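Local coordinates for protein PA1221 (PDB 4DG8) that is a two-part protein pairing an AMP-binding domain of the ANL superfamily with a region of the phosphopantetheine attachment site family, and holds adenosine monophosphate in its pocket, at residues C93-L98 and E221-L226; T266-D271 and V290-R295; L305-G310 and D331-G336; A368-G373 and L394-R399. One frame throughout, in Å; residues are numbered along the deposited sequence.

Interaction 1 of 4, residues C93-L98 and E221-L226; sequences CLLAIL and EIWGAL
Trp223 and Leu98 reach for each other from opposite directions, and their meeting is the tightest of this contact: Leu98 CD1 lies 3.6 Å from Trp223 CZ2. The methyl comes in obliquely at the six-membered part of the indole. Leu95 addresses the same ring differently, its CD1 standing at the edge near the ring plane, 4.3 Å from Trp223 CH2. From Leu94 it is the CB that borders the indole, again obliquely, at 4.2 Å from Trp223 CZ2. The three leucines line the outer, six-membered end of the ring, which reaches them with Trp223 CG anti to the carbonyl carbon and beside the backbone N (chi1 -57°). One face of the indole is covered from within its own helix by Ile222 CG2, over the ring centre and 4.0 Å above the plane. Helix 88-99 connects the adjacent parallel strands 79-83 and 103-106, a beta-alpha-beta crossover, and helix 217-226 packs on it; the axes of 93-98 and 221-226 come no closer than 12.7 Å and make an angle of 76°, a separation that large side chains rather than backbone must bridge. Leu94 contributes a second link, for its side chain meets that of Ile222 at about a right angle, with Leu94 CD1 3.9 Å from Ile222 CD1. All five touching residues are buried. The polar atom of the indole, NE1, is satisfied by a hydrogen bond with the hydroxyl of Tyr104 on strand 103-106, and Val29 and Val30 of helix 29-39 pack against Leu98, Val29 touching Trp223 as well.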
loop_
_atom_site.group_PDB
_atom_site.type_symbol
_atom_site.label_atom_id
_atom_site.label_comp_id
_atom_site.label_asym_id
_atom_site.label_seq_id
_atom_site.Cartn_x
_atom_site.Cartn_y
_atom_site.Cartn_z
ATOM N N CYS A 93 10.722 13.521 -7.013
ATOM C CA CYS A 93 10.475 12.716 -8.215
ATOM C C CYS A 93 8.997 12.438 -8.393
ATOM O O CYS A 93 8.471 12.544 -9.496
ATOM C CB CYS A 93 11.191 11.360 -8.142
ATOM S SG CYS A 93 12.925 11.407 -8.544
ATOM N N LEU A 94 8.330 12.052 -7.308
ATOM C CA LEU A 94 6.914 11.700 -7.425
ATOM C C LEU A 94 6.118 12.902 -7.915
ATOM O O LEU A 94 5.233 12.773 -8.780
ATOM C CB LEU A 94 6.344 11.226 -6.079
ATOM C CG LEU A 94 6.987 9.986 -5.446
ATOM C CD1 LEU A 94 6.240 9.647 -4.170
ATOM C CD2 LEU A 94 6.965 8.795 -6.408
ATOM N N LEU A 95 6.421 14.078 -7.361
ATOM C CA LEU A 95 5.661 15.252 -7.790
ATOM C C LEU A 95 5.991 15.626 -9.245
ATOM O O LEU A 95 5.114 16.051 -9.987
ATOM C CB LEU A 95 5.893 16.453 -6.848
ATOM C CG LEU A 95 5.153 17.755 -7.157
ATOM C CD1 LEU A 95 3.626 17.528 -7.168
ATOM C CD2 LEU A 95 5.539 18.859 -6.150
ATOM N N ALA A 96 7.259 15.504 -9.638
ATOM C CA ALA A 96 7.661 15.903 -10.989
ATOM C C ALA A 96 7.014 14.967 -12.031
ATOM O O ALA A 96 6.573 15.401 -13.114
ATOM C CB ALA A 96 9.173 15.894 -11.114
ATOM N N ILE A 97 6.943 13.687 -11.672
ATOM C CA ILE A 97 6.267 12.703 -12.505
ATOM C C ILE A 97 4.806 13.091 -12.662
ATOM O O ILE A 97 4.313 13.197 -13.783
ATOM C CB ILE A 97 6.407 11.267 -11.959
ATOM C CG1 ILE A 97 7.806 10.732 -12.267
ATOM C CG2 ILE A 97 5.387 10.337 -12.638
ATOM C CD1 ILE A 97 8.301 9.658 -11.284
ATOM N N LEU A 98 4.121 13.356 -11.549
ATOM C CA LEU A 98 2.712 13.753 -11.663
ATOM C C LEU A 98 2.482 15.037 -12.469
ATOM O O LEU A 98 1.545 15.116 -13.273
ATOM C CB LEU A 98 2.069 13.872 -10.282
ATOM C CG LEU A 98 2.089 12.579 -9.463
ATOM C CD1 LEU A 98 1.260 12.811 -8.225
ATOM C CD2 LEU A 98 1.552 11.404 -10.280
ATOM N N GLU A 221 0.526 8.302 3.502
ATOM C CA GLU A 221 1.603 8.960 4.254
ATOM C C GLU A 221 2.124 10.229 3.572
ATOM O O GLU A 221 2.378 11.246 4.216
ATOM C CB GLU A 221 2.747 7.988 4.506
ATOM C CG GLU A 221 2.339 6.826 5.408
ATOM C CD GLU A 221 3.395 5.750 5.486
ATOM O OE1 GLU A 221 4.519 5.960 4.970
ATOM O OE2 GLU A 221 3.090 4.695 6.073
ATOM N N ILE A 222 2.284 10.151 2.262
ATOM C CA ILE A 222 2.843 11.246 1.493
ATOM C C ILE A 222 1.791 12.283 1.152
ATOM O O ILE A 222 1.886 13.445 1.572
ATOM C CB ILE A 222 3.538 10.721 0.234
ATOM C CG1 ILE A 222 4.714 9.832 0.659
ATOM C CG2 ILE A 222 3.996 11.888 -0.668
ATOM C CD1 ILE A 222 5.252 8.895 -0.451
ATOM N N TRP A 223 0.773 11.867 0.396
ATOM C CA TRP A 223 -0.197 12.837 -0.086
ATOM C C TRP A 223 -1.145 13.334 1.009
ATOM O O TRP A 223 -1.667 14.434 0.923
ATOM C CB TRP A 223 -0.937 12.289 -1.309
ATOM C CG TRP A 223 0.051 11.942 -2.379
ATOM C CD1 TRP A 223 0.405 10.693 -2.802
ATOM C CD2 TRP A 223 0.876 12.862 -3.106
ATOM N NE1 TRP A 223 1.387 10.779 -3.770
ATOM C CE2 TRP A 223 1.698 12.098 -3.971
ATOM C CE3 TRP A 223 1.001 14.258 -3.111
ATOM C CZ2 TRP A 223 2.617 12.688 -4.861
ATOM C CZ3 TRP A 223 1.922 14.849 -3.992
ATOM C CH2 TRP A 223 2.707 14.061 -4.857
ATOM N N GLY A 224 -1.358 12.535 2.048
ATOM C CA GLY A 224 -2.134 13.028 3.174
ATOM C C GLY A 224 -1.521 14.294 3.779
ATOM O O GLY A 224 -2.237 15.217 4.168
ATOM N N ALA A 225 -0.197 14.322 3.894
ATOM C CA ALA A 225 0.510 15.548 4.268
ATOM C C ALA A 225 0.469 16.617 3.195
ATOM O O ALA A 225 -0.046 17.726 3.420
ATOM C CB ALA A 225 1.972 15.240 4.588
ATOM N N LEU A 226 1.003 16.288 2.017
ATOM C CA LEU A 226 1.276 17.345 1.039
ATOM C C LEU A 226 0.005 17.973 0.467
ATOM O O LEU A 226 0.009 19.122 0.037
ATOM C CB LEU A 226 2.168 16.831 -0.101
ATOM C CG LEU A 226 3.598 16.421 0.271
ATOM C CD1 LEU A 226 4.286 15.832 -0.943
ATOM C CD2 LEU A 226 4.378 17.634 0.787
#

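Interaction 2 of 4, residues T266-D271 and V290-R295; sequences TLVDLD and VPHVRR
Arg295 stretches from helix 290-299 along Val268 to the end of helix 261-270. Its CB lies 3.9 Å from Val268 CG1, and CG and CD pass the same methyl, the two side chains sliding by each other in opposite directions. This course follows from CG standing anti to the backbone N (chi1 -166°) and from a chain extended as far as NE, which passes near Val268 O. That oxygen lies over one face of the guanidinium, while NH1 donates to Asp269 O at 3.0 Å with an N-H...O angle of 158°. The acceptor lies near the guanidinium plane, but NH1 sits above the carbonyl plane of Asp269, away from the lone-pair direction. Val268 O is also close to NH1, yet the angle is too poor for a hydrogen bond; NH2 stays farther from both oxygens.

A second polar link joins His292 NE2 weakly to Asp269 OD1 at 2.7 Å, carboxylate and imidazole planes well inclined. The other ring nitrogen, ND1, is hydrogen-bonded to Ser289 OG.

The local axes of 266-270 and 290-295 cross at 56° with a closest approach of 9.6 Å. Val268 is buried here, whereas Asp269 and Arg295 are exposed. Phe264, earlier in helix 261-270, touches both His292 and Val293. Helix 261-270 follows strand 256-260, and helix 290-299 connects the adjacent parallel strands 280-284 and 304-309.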
loop_
_atom_site.group_PDB
_atom_site.type_symbol
_atom_site.label_atom_id
_atom_site.label_comp_id
_atom_site.label_asym_id
_atom_site.label_seq_id
_atom_site.Cartn_x
_atom_site.Cartn_y
_atom_site.Cartn_z
ATOM N N THR A 266 3.595 -5.216 17.568
ATOM C CA THR A 266 4.957 -5.310 18.078
ATOM C C THR A 266 5.370 -4.091 18.901
ATOM O O THR A 266 5.910 -4.229 20.004
ATOM C CB THR A 266 5.955 -5.493 16.926
ATOM O OG1 THR A 266 5.521 -6.591 16.130
ATOM C CG2 THR A 266 7.348 -5.794 17.457
ATOM N N LEU A 267 5.126 -2.908 18.356
ATOM C CA LEU A 267 5.495 -1.677 19.046
ATOM C C LEU A 267 4.745 -1.623 20.362
ATOM O O LEU A 267 5.302 -1.246 21.390
ATOM C CB LEU A 267 5.177 -0.450 18.187
ATOM C CG LEU A 267 5.956 -0.304 16.879
ATOM C CD1 LEU A 267 5.475 0.930 16.123
ATOM C CD2 LEU A 267 7.443 -0.226 17.127
ATOM N N VAL A 268 3.485 -2.051 20.340
ATOM C CA VAL A 268 2.675 -2.011 21.545
ATOM C C VAL A 268 3.129 -3.006 22.606
ATOM O O VAL A 268 3.128 -2.668 23.784
ATOM C CB VAL A 268 1.175 -2.167 21.225
ATOM C CG1 VAL A 268 0.377 -2.441 22.496
ATOM C CG2 VAL A 268 0.673 -0.908 20.547
ATOM N N ASP A 269 3.521 -4.215 22.177
ATOM C CA ASP A 269 4.102 -5.265 23.040
ATOM C C ASP A 269 5.382 -4.789 23.716
ATOM O O ASP A 269 5.592 -4.994 24.915
ATOM C CB ASP A 269 4.537 -6.492 22.208
ATOM C CG ASP A 269 3.383 -7.414 21.807
ATOM O OD1 ASP A 269 2.301 -7.352 22.422
ATOM O OD2 ASP A 269 3.586 -8.229 20.873
ATOM N N LEU A 270 6.270 -4.224 22.903
ATOM C CA LEU A 270 7.590 -3.807 23.352
ATOM C C LEU A 270 7.599 -2.547 24.218
ATOM O O LEU A 270 8.208 -2.518 25.270
ATOM C CB LEU A 270 8.465 -3.516 22.129
ATOM C CG LEU A 270 8.969 -4.693 21.297
ATOM C CD1 LEU A 270 9.778 -4.187 20.099
ATOM C CD2 LEU A 270 9.804 -5.604 22.149
ATOM N N ASP A 271 7.034 -1.471 23.687
ATOM C CA ASP A 271 7.099 -0.170 24.335
ATOM C C ASP A 271 5.886 0.691 23.958
ATOM O O ASP A 271 5.988 1.564 23.094
ATOM C CB ASP A 271 8.407 0.519 23.960
ATOM C CG ASP A 271 8.484 1.947 24.467
ATOM O OD1 ASP A 271 7.792 2.290 25.445
ATOM O OD2 ASP A 271 9.244 2.729 23.872
ATOM N N VAL A 290 -7.616 -7.039 19.008
ATOM C CA VAL A 290 -8.289 -6.292 20.050
ATOM C C VAL A 290 -7.427 -6.170 21.320
ATOM O O VAL A 290 -7.368 -5.103 21.919
ATOM C CB VAL A 290 -9.700 -6.866 20.342
ATOM C CG1 VAL A 290 -10.362 -6.125 21.510
ATOM C CG2 VAL A 290 -10.579 -6.783 19.070
ATOM N N PRO A 291 -6.748 -7.247 21.732
ATOM C CA PRO A 291 -5.939 -7.064 22.950
ATOM C C PRO A 291 -4.845 -5.990 22.818
ATOM O O PRO A 291 -4.563 -5.291 23.795
ATOM C CB PRO A 291 -5.321 -8.447 23.168
ATOM C CG PRO A 291 -6.344 -9.394 22.572
ATOM C CD PRO A 291 -6.859 -8.669 21.342
ATOM N N HIS A 292 -4.239 -5.862 21.639
ATOM C CA HIS A 292 -3.208 -4.842 21.424
ATOM C C HIS A 292 -3.827 -3.427 21.299
ATOM O O HIS A 292 -3.269 -2.457 21.805
ATOM C CB HIS A 292 -2.351 -5.181 20.189
ATOM C CG HIS A 292 -1.455 -6.367 20.383
ATOM N ND1 HIS A 292 -1.873 -7.668 20.177
ATOM C CD2 HIS A 292 -0.162 -6.448 20.776
ATOM C CE1 HIS A 292 -0.876 -8.494 20.437
ATOM N NE2 HIS A 292 0.172 -7.779 20.806
ATOM N N VAL A 293 -4.982 -3.319 20.639
ATOM C CA VAL A 293 -5.685 -2.039 20.541
ATOM C C VAL A 293 -6.091 -1.570 21.932
ATOM O O VAL A 293 -5.972 -0.382 22.247
ATOM C CB VAL A 293 -6.934 -2.109 19.617
ATOM C CG1 VAL A 293 -7.771 -0.824 19.725
ATOM C CG2 VAL A 293 -6.518 -2.362 18.181
ATOM N N ARG A 294 -6.560 -2.507 22.754
ATOM C CA ARG A 294 -6.891 -2.262 24.152
ATOM C C ARG A 294 -5.655 -1.748 24.890
ATOM O O ARG A 294 -5.713 -0.730 25.590
ATOM C CB ARG A 294 -7.394 -3.552 24.844
ATOM C CG ARG A 294 -8.913 -3.791 24.778
ATOM C CD ARG A 294 -9.335 -5.092 25.503
ATOM N NE ARG A 294 -9.375 -4.949 26.963
ATOM C CZ ARG A 294 -10.453 -4.560 27.640
ATOM N NH1 ARG A 294 -11.571 -4.282 26.979
ATOM N NH2 ARG A 294 -10.426 -4.441 28.965
ATOM N N ARG A 295 -4.532 -2.451 24.753
ATOM C CA ARG A 295 -3.344 -2.013 25.487
ATOM C C ARG A 295 -2.926 -0.573 25.073
ATOM O O ARG A 295 -2.614 0.294 25.925
ATOM C CB ARG A 295 -2.203 -3.016 25.303
ATOM C CG ARG A 295 -1.070 -2.805 26.279
ATOM C CD ARG A 295 0.058 -3.837 26.141
ATOM N NE ARG A 295 1.130 -3.500 27.077
ATOM C CZ ARG A 295 2.395 -3.861 26.926
ATOM N NH1 ARG A 295 2.754 -4.607 25.893
ATOM N NH2 ARG A 295 3.300 -3.487 27.814
#

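Interaction 3 of 4, residues L305-G310 and D331-G336; sequences LVNGYG and DDIPIG. With AMP (adenosine monophosphate), chain B.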
loop_
_atom_site.group_PDB
_atom_site.type_symbol
_atom_site.label_atom_id
_atom_site.label_comp_id
_atom_site.label_asym_id
_atom_site.label_seq_id
_atom_site.Cartn_x
_atom_site.Cartn_y
_atom_site.Cartn_z
ATOM N N LEU A 305 -7.316 6.653 17.169
ATOM C CA LEU A 305 -6.925 5.465 16.443
ATOM C C LEU A 305 -7.972 5.110 15.376
ATOM O O LEU A 305 -9.170 5.086 15.647
ATOM C CB LEU A 305 -6.766 4.319 17.429
ATOM C CG LEU A 305 -6.166 3.014 16.898
ATOM C CD1 LEU A 305 -4.818 3.262 16.296
ATOM C CD2 LEU A 305 -6.068 1.999 18.044
ATOM N N VAL A 306 -7.510 4.839 14.160
ATOM C CA VAL A 306 -8.405 4.504 13.054
ATOM C C VAL A 306 -8.086 3.124 12.470
ATOM O O VAL A 306 -6.932 2.845 12.121
ATOM C CB VAL A 306 -8.277 5.538 11.934
ATOM C CG1 VAL A 306 -9.277 5.250 10.807
ATOM C CG2 VAL A 306 -8.460 6.942 12.502
ATOM N N ASN A 307 -9.104 2.279 12.334
ATOM C CA ASN A 307 -8.927 1.009 11.644
ATOM C C ASN A 307 -9.250 1.296 10.175
ATOM O O ASN A 307 -10.388 1.591 9.842
ATOM C CB ASN A 307 -9.889 -0.050 12.220
ATOM C CG ASN A 307 -9.699 -1.441 11.604
ATOM O OD1 ASN A 307 -8.790 -1.666 10.804
ATOM N ND2 ASN A 307 -10.557 -2.396 12.005
ATOM N N GLY A 308 -8.224 1.317 9.321
ATOM C CA GLY A 308 -8.451 1.439 7.889
ATOM C C GLY A 308 -8.479 0.099 7.173
ATOM O O GLY A 308 -7.569 -0.721 7.347
ATOM N N TYR A 309 -9.429 -0.060 6.257
ATOM C CA TYR A 309 -9.569 -1.297 5.495
ATOM C C TYR A 309 -9.718 -0.931 4.028
ATOM O O TYR A 309 -10.432 0.015 3.699
ATOM C CB TYR A 309 -10.819 -2.084 5.918
ATOM C CG TYR A 309 -11.367 -2.886 4.750
ATOM C CD1 TYR A 309 -10.842 -4.132 4.441
ATOM C CD2 TYR A 309 -12.371 -2.370 3.921
ATOM C CE1 TYR A 309 -11.310 -4.861 3.372
ATOM C CE2 TYR A 309 -12.844 -3.094 2.838
ATOM C CZ TYR A 309 -12.299 -4.347 2.569
ATOM O OH TYR A 309 -12.728 -5.101 1.493
ATOM N N GLY A 310 -9.035 -1.653 3.149
ATOM C CA GLY A 310 -9.363 -1.565 1.738
ATOM C C GLY A 310 -8.354 -2.276 0.864
ATOM O O GLY A 310 -7.202 -2.469 1.276
ATOM N N ASP A 331 -15.168 -8.491 19.955
ATOM C CA ASP A 331 -14.281 -9.574 19.521
ATOM C C ASP A 331 -13.414 -9.082 18.368
ATOM O O ASP A 331 -12.394 -9.679 18.054
ATOM C CB ASP A 331 -15.078 -10.793 19.027
ATOM C CG ASP A 331 -15.593 -11.688 20.154
ATOM O OD1 ASP A 331 -15.471 -11.336 21.347
ATOM O OD2 ASP A 331 -16.149 -12.760 19.820
ATOM N N ASP A 332 -13.851 -8.007 17.718
ATOM C CA ASP A 332 -13.120 -7.424 16.595
ATOM C C ASP A 332 -13.391 -5.931 16.549
ATOM O O ASP A 332 -14.466 -5.503 16.932
ATOM C CB ASP A 332 -13.595 -8.039 15.272
ATOM C CG ASP A 332 -15.072 -7.739 14.983
ATOM O OD1 ASP A 332 -15.939 -8.397 15.598
ATOM O OD2 ASP A 332 -15.369 -6.851 14.146
ATOM N N ILE A 333 -12.429 -5.148 16.062
ATOM C CA ILE A 333 -12.645 -3.716 15.833
ATOM C C ILE A 333 -13.365 -3.540 14.502
ATOM O O ILE A 333 -12.880 -4.034 13.481
ATOM C CB ILE A 333 -11.312 -2.948 15.726
ATOM C CG1 ILE A 333 -10.421 -3.219 16.948
ATOM C CG2 ILE A 333 -11.564 -1.448 15.524
ATOM C CD1 ILE A 333 -11.056 -2.829 18.280
ATOM N N PRO A 334 -14.521 -2.839 14.502
ATOM C CA PRO A 334 -15.231 -2.579 13.240
ATOM C C PRO A 334 -14.285 -1.976 12.209
ATOM O O PRO A 334 -13.292 -1.327 12.596
ATOM C CB PRO A 334 -16.290 -1.534 13.637
ATOM C CG PRO A 334 -16.552 -1.784 15.096
ATOM C CD PRO A 334 -15.208 -2.244 15.666
ATOM N N ILE A 335 -14.541 -2.243 10.926
ATOM C CA ILE A 335 -13.841 -1.536 9.854
ATOM C C ILE A 335 -14.677 -0.334 9.421
ATOM O O ILE A 335 -14.291 0.431 8.539
ATOM C CB ILE A 335 -13.478 -2.436 8.646
ATOM C CG1 ILE A 335 -14.727 -3.066 8.015
ATOM C CG2 ILE A 335 -12.455 -3.501 9.073
ATOM C CD1 ILE A 335 -14.429 -3.984 6.795
ATOM N N GLY A 336 -15.811 -0.158 10.092
ATOM C CA GLY A 336 -16.597 1.062 9.973
ATOM C C GLY A 336 -17.413 1.275 8.712
ATOM O O GLY A 336 -18.197 0.407 8.303
HETATM P P AMP B . -3.654 -4.441 -0.018
HETATM O O1P AMP B . -2.233 -4.930 -0.205
HETATM O O2P AMP B . -3.878 -3.105 0.677
HETATM O O3P AMP B . -4.293 -4.438 -1.395
HETATM O "O5'" AMP B . -4.510 -5.563 0.714
HETATM C "C5'" AMP B . -5.918 -5.460 0.784
HETATM C "C4'" AMP B . -6.518 -6.593 1.570
HETATM O "O4'" AMP B . -5.944 -6.634 2.903
HETATM C "C3'" AMP B . -8.014 -6.505 1.811
HETATM O "O3'" AMP B . -8.778 -6.937 0.691
HETATM C "C2'" AMP B . -8.201 -7.363 3.055
HETATM O "O2'" AMP B . -8.186 -8.744 2.712
HETATM C "C1'" AMP B . -6.926 -7.042 3.839
HETATM N N9 AMP B . -7.133 -5.944 4.811
HETATM C C8 AMP B . -6.738 -4.662 4.620
HETATM N N7 AMP B . -7.060 -3.877 5.677
HETATM C C5 AMP B . -7.690 -4.645 6.579
HETATM C C6 AMP B . -8.296 -4.438 7.923
HETATM N N6 AMP B . -8.296 -3.228 8.509
HETATM N N1 AMP B . -8.849 -5.508 8.545
HETATM C C2 AMP B . -8.845 -6.723 7.956
HETATM N N3 AMP B . -8.312 -6.979 6.744
HETATM C C4 AMP B . -7.727 -6.008 6.010
#
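Asn307 uses its two amide ends in different directions, towards adenosine monophosphate and towards the backbone of the 331-336 loop. With CG anti to the backbone N (chi1 -176°), its OD1 accepts from N6 of the ligand at 2.8 Å, while its ND2 donates to Pro334 O at 3.0 Å with an N-H...O angle of 137°. That donor stands above the carbonyl plane of Pro334, and the carbonyl oxygen is tilted from the amide plane. Gly308 O completes the grip on N6 at 2.9 Å, its N6-H...O angle of 163° straighter than that from N6 to Asn307 OD1.

Tyr309 meets the base at its ring edge, with CD1 near C5 and C4 of the adenine. One face of the same ring is covered by Ile335 CD1, a CH-pi contact 4.1 Å from the ring centroid. Ile335 CG2 also packs against Asn307 ND2, at 3.7 Å, so this isoleucine backs both pocket residues.

Further out, Asn307 and Gly308 are fixed by strand 304-309, bonded through its backbone to the strands flanking it. Tyr309 OH is hydrogen-bonded to Asp402, which also bonds the ligand, and Ile335 and Gly336 form a classic beta bulge opposite Leu412.

Two carbonyl-type oxygens accepting from one exocyclic amino group suit a base that bears such a donor at this position, and the bond from ND2 to Pro334 O probably keeps the Asn307 amide turned with OD1 towards the ligand.

Interaction 4 of 4, residues A368-G373 and L394-R399; sequences AGLAQG and LLRAYR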
loop_
_atom_site.group_PDB
_atom_site.type_symbol
_atom_site.label_atom_id
_atom_site.label_comp_id
_atom_site.label_asym_id
_atom_site.label_seq_id
_atom_site.Cartn_x
_atom_site.Cartn_y
_atom_site.Cartn_z
ATOM N N ALA A 368 -14.939 7.003 -6.430
ATOM C CA ALA A 368 -13.826 7.735 -7.020
ATOM C C ALA A 368 -12.467 7.103 -6.697
ATOM O O ALA A 368 -11.439 7.512 -7.243
ATOM C CB ALA A 368 -13.891 9.190 -6.566
ATOM N N GLY A 369 -12.470 6.118 -5.793
ATOM C CA GLY A 369 -11.267 5.367 -5.457
ATOM C C GLY A 369 -10.941 4.205 -6.390
ATOM O O GLY A 369 -9.828 3.681 -6.337
ATOM N N LEU A 370 -11.889 3.803 -7.249
ATOM C CA LEU A 370 -11.682 2.636 -8.112
ATOM C C LEU A 370 -10.520 2.850 -9.081
ATOM O O LEU A 370 -10.411 3.888 -9.740
ATOM C CB LEU A 370 -12.956 2.243 -8.892
ATOM C CG LEU A 370 -14.226 1.890 -8.101
ATOM C CD1 LEU A 370 -15.356 1.490 -9.033
ATOM C CD2 LEU A 370 -13.968 0.801 -7.047
ATOM N N ALA A 371 -9.637 1.868 -9.157
ATOM C CA ALA A 371 -8.513 1.968 -10.071
ATOM C C ALA A 371 -9.054 1.919 -11.497
ATOM O O ALA A 371 -10.182 1.471 -11.732
ATOM C CB ALA A 371 -7.505 0.838 -9.827
ATOM N N GLN A 372 -8.275 2.433 -12.440
ATOM C CA GLN A 372 -8.632 2.309 -13.846
ATOM C C GLN A 372 -8.755 0.826 -14.193
ATOM O O GLN A 372 -9.623 0.427 -14.984
ATOM C CB GLN A 372 -7.578 2.991 -14.719
ATOM C CG GLN A 372 -7.812 2.834 -16.216
ATOM C CD GLN A 372 -6.590 3.196 -17.036
ATOM O OE1 GLN A 372 -5.613 2.440 -17.092
ATOM N NE2 GLN A 372 -6.634 4.361 -17.682
ATOM N N GLY A 373 -7.890 0.004 -13.593
ATOM C CA GLY A 373 -7.952 -1.433 -13.806
ATOM C C GLY A 373 -6.585 -2.078 -13.701
ATOM O O GLY A 373 -5.652 -1.469 -13.175
ATOM N N LEU A 394 -26.912 1.968 -12.202
ATOM C CA LEU A 394 -25.773 1.096 -12.464
ATOM C C LEU A 394 -24.477 1.892 -12.354
ATOM O O LEU A 394 -24.302 2.920 -13.010
ATOM C CB LEU A 394 -25.870 0.459 -13.857
ATOM C CG LEU A 394 -26.670 -0.838 -13.990
ATOM C CD1 LEU A 394 -26.563 -1.369 -15.407
ATOM C CD2 LEU A 394 -26.181 -1.883 -12.994
ATOM N N LEU A 395 -23.568 1.405 -11.527
ATOM C CA LEU A 395 -22.300 2.079 -11.316
ATOM C C LEU A 395 -21.175 1.080 -11.435
ATOM O O LEU A 395 -21.344 -0.094 -11.108
ATOM C CB LEU A 395 -22.251 2.704 -9.920
ATOM C CG LEU A 395 -23.084 3.957 -9.652
ATOM C CD1 LEU A 395 -22.706 4.523 -8.296
ATOM C CD2 LEU A 395 -22.876 4.997 -10.746
ATOM N N ARG A 396 -20.020 1.549 -11.882
ATOM C CA ARG A 396 -18.826 0.718 -11.845
ATOM C C ARG A 396 -18.498 0.329 -10.403
ATOM O O ARG A 396 -18.632 1.135 -9.475
ATOM C CB ARG A 396 -17.654 1.436 -12.498
ATOM C CG ARG A 396 -16.422 0.575 -12.710
ATOM C CD ARG A 396 -15.513 1.251 -13.724
ATOM N NE ARG A 396 -14.415 0.384 -14.140
ATOM C CZ ARG A 396 -13.152 0.507 -13.739
ATOM N NH1 ARG A 396 -12.794 1.475 -12.894
ATOM N NH2 ARG A 396 -12.240 -0.341 -14.195
ATOM N N ALA A 397 -18.069 -0.916 -10.230
ATOM C CA ALA A 397 -17.858 -1.505 -8.914
ATOM C C ALA A 397 -16.731 -2.545 -8.912
ATOM O O ALA A 397 -16.493 -3.236 -9.905
ATOM C CB ALA A 397 -19.161 -2.140 -8.415
ATOM N N TYR A 398 -16.045 -2.642 -7.784
ATOM C CA TYR A 398 -15.018 -3.646 -7.565
ATOM C C TYR A 398 -15.455 -4.602 -6.458
ATOM O O TYR A 398 -15.696 -4.181 -5.315
ATOM C CB TYR A 398 -13.677 -2.988 -7.198
ATOM C CG TYR A 398 -12.594 -3.998 -6.888
ATOM C CD1 TYR A 398 -11.978 -4.723 -7.907
ATOM C CD2 TYR A 398 -12.208 -4.255 -5.576
ATOM C CE1 TYR A 398 -10.995 -5.682 -7.624
ATOM C CE2 TYR A 398 -11.222 -5.196 -5.288
ATOM C CZ TYR A 398 -10.615 -5.906 -6.321
ATOM O OH TYR A 398 -9.630 -6.844 -6.044
ATOM N N ARG A 399 -15.578 -5.880 -6.810
ATOM C CA ARG A 399 -15.816 -6.947 -5.838
ATOM C C ARG A 399 -14.498 -7.339 -5.172
ATOM O O ARG A 399 -13.576 -7.813 -5.835
ATOM C CB ARG A 399 -16.415 -8.166 -6.543
ATOM C CG ARG A 399 -17.731 -7.883 -7.239
ATOM C CD ARG A 399 -18.175 -9.060 -8.092
ATOM N NE ARG A 399 -18.459 -10.250 -7.299
ATOM C CZ ARG A 399 -19.127 -11.309 -7.758
ATOM N NH1 ARG A 399 -19.582 -11.315 -9.008
ATOM N NH2 ARG A 399 -19.345 -12.360 -6.971
#
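Arg396 binds two successive carbonyls of the 368-373 loop. The stronger bond runs from Arg396 NH1 to Ala371 O, 2.9 Å long and nearly straight at 167°; the oxygen lies in the guanidinium plane at its edge, and NH1 is tilted only slightly from the carbonyl plane. The neighbouring bond, from Arg396 NH2 to Gln372 O at 2.8 Å, is weak because its N-H...O angle is 129°, and this oxygen approaches the guanidinium obliquely. The arginine reaches this far because its chain is extended from CG to NE, with CG placed anti to the backbone N (chi1 -171°). Gripping two consecutive carbonyls with both terminal nitrogens probably restrains the rotation of the guanidinium about its last bonds.

Leu370 packs beside the arginine. One of its branches, CD1, lies against the strand backbone, 3.3 Å from Arg396 O, and also touches the aliphatic part of the arginine at CG, 3.9 Å away. The other branch, CD2, meets Tyr398 CB at 3.8 Å, where the two side chains run obliquely to one another. Tyr398 then turns its ring away from the loop towards Phe385, whose ring it meets with the planes inclined, and touches Pro311 and Glu313.

Backbone bonds from Gln372 and Gly373 to Ala183 tie the loop to strand 180-185. The arrangement thus connects the long strand 393-406 of an antiparallel sheet with the short strand 373-374 at the margin of the mixed seven-stranded sheet, a junction between two sheets of the AMP-binding (ANL-type) fold.

How the interactions relate
The four contacts follow one another along the chain in the order 1, 2, 3, 4. Interactions 2 and 3 are direct neighbours, with centres about 15 Å apart: helix 290-299 leads into strand 304-309, and Val290 and Val293 pack on Asp332 and Leu305, so the helix pair adjoins the strand that meets adenosine monophosphate. Interaction 4 lies about 22 Å from interaction 3, centre to centre, without touching it; strand 393-406 nevertheless links them, since it also carries Asp402, a partner of the ligand. Interaction 1 is separate, its centre 23 to 31 Å from the others, joining helices elsewhere in the AMP-binding part. The set thus samples both the nucleotide pocket and its more distant framework.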